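Side-chain contacts in DUF1611 domain-containing protein (Anabaena variabilis, PDB 2OBN), which is of unknown function but joins a Rossmann-like N-terminal domain to a C-terminal domain of the P-loop NTPase clan, so a nucleotide-dependent role is plausible: residues T112-A115 against N116-D119; V201-D204 against A205-V208. The protein carries 2 engineered substitutions. All coordinates share one frame; numbering follows the deposited sequence.

Contact 1 (T112-A115 against N116-D119); sequences TPLA and NIPD
Leu-114 and Ile-117 meet through their methyl ends, CD2 of Leu-114 lying 3.6 Å from CD1 of Ile-117. The two side chains run side by side and point the same way. For Ile-117 this follows from a first torsion of -67°, which sets CG1 beside its own backbone N, and from an extended second torsion that carries CD1 back toward the preceding residues. The same methyl passes 3.8 Å from Pro-113 O. The pair is continued by helix 92-101, where Trp-93 touches both side chains and Leu-96 packs on the leucine; Ile-130 of strand 130-132 also borders Leu-114.

The backbone beneath this apolar pair is a type I beta turn from Leu-114 to Ile-117, which brings their CA atoms to 5.6 Å. The turn belongs to the loop that leaves strand 105-108 of the Rossmann-like domain and leads into helix 118-121, with Ile-117 at the N-cap position. No direct hydrogen bond joins Leu-114 O to Ile-117 N, which stand 3.6 Å apart.

A single water bridges Pro-113 O and Asn-116 N, accepting from the latter at 3.1 Å and donating weakly to the former. On the strand side, Asp-132 takes the N-H groups of Leu-114 and Ala-115 with its two carboxylate oxygens. The side-chain amide of Asn-116 lies alongside the Ala-115 to Asn-116 peptide, ND2 3.7 Å from Ala-115 O, and the residue as a whole is exposed.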
# COMPACT_ATOMS: atom_id res chain seq x y z
N THR B 112 -6.01 7.83 -13.84
CA THR B 112 -6.40 9.23 -14.05
C THR B 112 -7.93 9.34 -14.13
O THR B 112 -8.56 8.74 -15.02
CB THR B 112 -5.77 9.79 -15.34
OG1 THR B 112 -4.34 9.69 -15.28
CG2 THR B 112 -6.16 11.25 -15.55
N PRO B 113 -8.54 10.11 -13.21
CA PRO B 113 -10.00 10.26 -13.21
C PRO B 113 -10.51 11.19 -14.33
O PRO B 113 -9.95 12.26 -14.56
CB PRO B 113 -10.29 10.86 -11.84
CG PRO B 113 -9.07 11.60 -11.49
CD PRO B 113 -7.92 10.88 -12.12
N LEU B 114 -11.58 10.77 -15.00
CA LEU B 114 -12.16 11.50 -16.12
C LEU B 114 -13.53 12.16 -15.88
O LEU B 114 -14.00 12.92 -16.73
CB LEU B 114 -12.28 10.54 -17.31
CG LEU B 114 -10.97 9.98 -17.88
CD1 LEU B 114 -11.28 8.99 -19.00
CD2 LEU B 114 -10.05 11.07 -18.38
N ALA B 115 -14.15 11.89 -14.73
CA ALA B 115 -15.49 12.41 -14.41
C ALA B 115 -15.57 13.92 -14.19
O ALA B 115 -16.64 14.50 -14.36
CB ALA B 115 -16.06 11.68 -13.20
N ASN B 116 -14.47 14.55 -13.80
CA ASN B 116 -14.45 15.99 -13.54
C ASN B 116 -13.56 16.79 -14.49
O ASN B 116 -12.98 17.80 -14.09
CB ASN B 116 -14.08 16.25 -12.08
CG ASN B 116 -15.14 15.74 -11.12
OD1 ASN B 116 -14.91 14.77 -10.39
ND2 ASN B 116 -16.32 16.35 -11.16
N ILE B 117 -13.45 16.33 -15.73
CA ILE B 117 -12.71 17.06 -16.75
C ILE B 117 -13.75 17.88 -17.52
O ILE B 117 -14.63 17.30 -18.15
CB ILE B 117 -11.91 16.12 -17.65
CG1 ILE B 117 -10.81 15.46 -16.81
CG2 ILE B 117 -11.34 16.89 -18.88
CD1 ILE B 117 -9.85 14.60 -17.55
N PRO B 118 -13.67 19.23 -17.44
CA PRO B 118 -14.66 20.10 -18.10
C PRO B 118 -14.93 19.78 -19.56
O PRO B 118 -16.08 19.83 -19.99
CB PRO B 118 -14.02 21.48 -18.00
CG PRO B 118 -13.15 21.42 -16.82
CD PRO B 118 -12.64 20.02 -16.73
N ASP B 119 -13.89 19.43 -20.30
CA ASP B 119 -14.00 19.13 -21.73
C ASP B 119 -14.86 17.90 -22.00
O ASP B 119 -15.40 17.76 -23.10
CB ASP B 119 -12.62 18.94 -22.36
CG ASP B 119 -11.65 20.08 -22.04
OD1 ASP B 119 -11.44 20.37 -20.84
OD2 ASP B 119 -11.08 20.66 -22.99
O HOH W 1 -11.52 13.96 -13.10

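Contact 2 (V201-D204 against A205-V208); sequences VALD and AVRV
Val-206 meets Val-201 through one methyl, its CG2 lying 3.8 Å from CG2 of Val-201. The two valines cross at about a right angle. In Val-206 it is CG1 that stands opposite the backbone N (chi1 177°), leaving CG2 on the N side of the residue and directed at the turn. There it also approaches Ala-202 O at 3.8 Å, whereas its distance to Leu-203 CD1 is a looser 4.4 Å. Helix 208-222 covers this apolar side, with Ala-214 and Met-218 against Val-201 and Ala-211 and Val-215 against Leu-203.

The tight part lies at the backbone, where CB of Val-206 comes 3.4 Å from Leu-203 O. Two bonds close it: Ala-205 N donates to Ala-202 O at 3.2 Å, and Val-206 N to Leu-203 O at 3.0 Å.

The other side is polar and partly exposed, with few contacts across the turn itself, and the second subunit meets it. Asp-204 OD1 comes 3.0 Å from Ala-205 N, but the angle is too poor for a hydrogen bond. A salt bridge from OD2 to Arg-134 could help offset the nearby Asp-209 of the second subunit. Arg-207 takes no part in the turn's packing; its NH2 forms a salt bridge with Glu-136 OE2. Successive bonds from residue i+3 to i are the signature of a short 3-10 turn, here leading toward helix 208-222 of the P-loop domain at the subunit interface.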
# COMPACT_ATOMS: atom_id res chain seq x y z
N VAL B 201 -13.39 -3.47 -4.86
CA VAL B 201 -12.47 -2.35 -4.65
C VAL B 201 -11.23 -2.43 -5.55
O VAL B 201 -10.61 -3.47 -5.65
CB VAL B 201 -12.03 -2.25 -3.15
CG1 VAL B 201 -11.40 -3.56 -2.65
CG2 VAL B 201 -11.06 -1.09 -2.96
N ALA B 202 -10.87 -1.32 -6.20
CA ALA B 202 -9.64 -1.25 -6.99
C ALA B 202 -8.53 -0.91 -6.00
O ALA B 202 -8.17 0.26 -5.84
CB ALA B 202 -9.75 -0.21 -8.07
N LEU B 203 -8.01 -1.93 -5.33
CA LEU B 203 -7.03 -1.76 -4.25
C LEU B 203 -5.77 -0.98 -4.59
O LEU B 203 -5.27 -0.25 -3.73
CB LEU B 203 -6.63 -3.12 -3.71
CG LEU B 203 -5.74 -3.15 -2.47
CD1 LEU B 203 -6.45 -2.51 -1.29
CD2 LEU B 203 -5.35 -4.59 -2.14
N ASP B 204 -5.26 -1.07 -5.82
CA ASP B 204 -4.01 -0.38 -6.16
C ASP B 204 -4.12 1.15 -6.23
O ASP B 204 -3.11 1.84 -6.31
CB ASP B 204 -3.33 -0.96 -7.40
CG ASP B 204 -4.05 -0.65 -8.71
OD1 ASP B 204 -5.03 0.11 -8.75
OD2 ASP B 204 -3.61 -1.19 -9.74
N ALA B 205 -5.36 1.65 -6.21
CA ALA B 205 -5.65 3.07 -6.18
C ALA B 205 -6.04 3.55 -4.78
O ALA B 205 -6.38 4.73 -4.60
CB ALA B 205 -6.76 3.38 -7.16
N VAL B 206 -6.05 2.64 -3.80
CA VAL B 206 -6.37 3.02 -2.42
C VAL B 206 -5.10 3.52 -1.73
O VAL B 206 -3.99 3.02 -2.00
CB VAL B 206 -6.96 1.83 -1.61
CG1 VAL B 206 -7.22 2.23 -0.14
CG2 VAL B 206 -8.26 1.34 -2.25
N ARG B 207 -5.24 4.53 -0.87
CA ARG B 207 -4.08 5.05 -0.13
C ARG B 207 -3.56 3.96 0.79
O ARG B 207 -4.34 3.18 1.34
CB ARG B 207 -4.46 6.29 0.69
CG ARG B 207 -4.76 7.53 -0.14
CD ARG B 207 -5.42 8.61 0.69
NE ARG B 207 -6.82 8.30 0.97
CZ ARG B 207 -7.65 9.09 1.65
NH1 ARG B 207 -7.24 10.24 2.17
NH2 ARG B 207 -8.91 8.72 1.84
N VAL B 208 -2.24 3.95 0.98
CA VAL B 208 -1.56 2.92 1.78
C VAL B 208 -2.21 2.70 3.16
O VAL B 208 -2.52 1.56 3.52
CB VAL B 208 -0.03 3.22 1.88
CG1 VAL B 208 0.65 2.48 3.02
CG2 VAL B 208 0.65 2.89 0.56

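In the fold
Contact 1 comes first along the chain, in the Rossmann-like domain, and contact 2 follows in the P-loop domain; their centres are 19 Å apart and their nearest atoms about 8 Å, without touching. Each occupies a connection leading to a helix, 118-121 for contact 1 and 208-222 for contact 2, and each domain is built on its own parallel six-stranded sheet. The end of strand 130-132 and the chain just after it serve both: Asp-132 bonds contact 1 and Arg-134 pairs with contact 2. Contact 1 lies at the surface, untouched by the partner chain; contact 2 is buried, meets the second subunit and is touched by His-111 and Arg-134 of the Rossmann-like range, so it probably lies where domain and subunit interfaces meet.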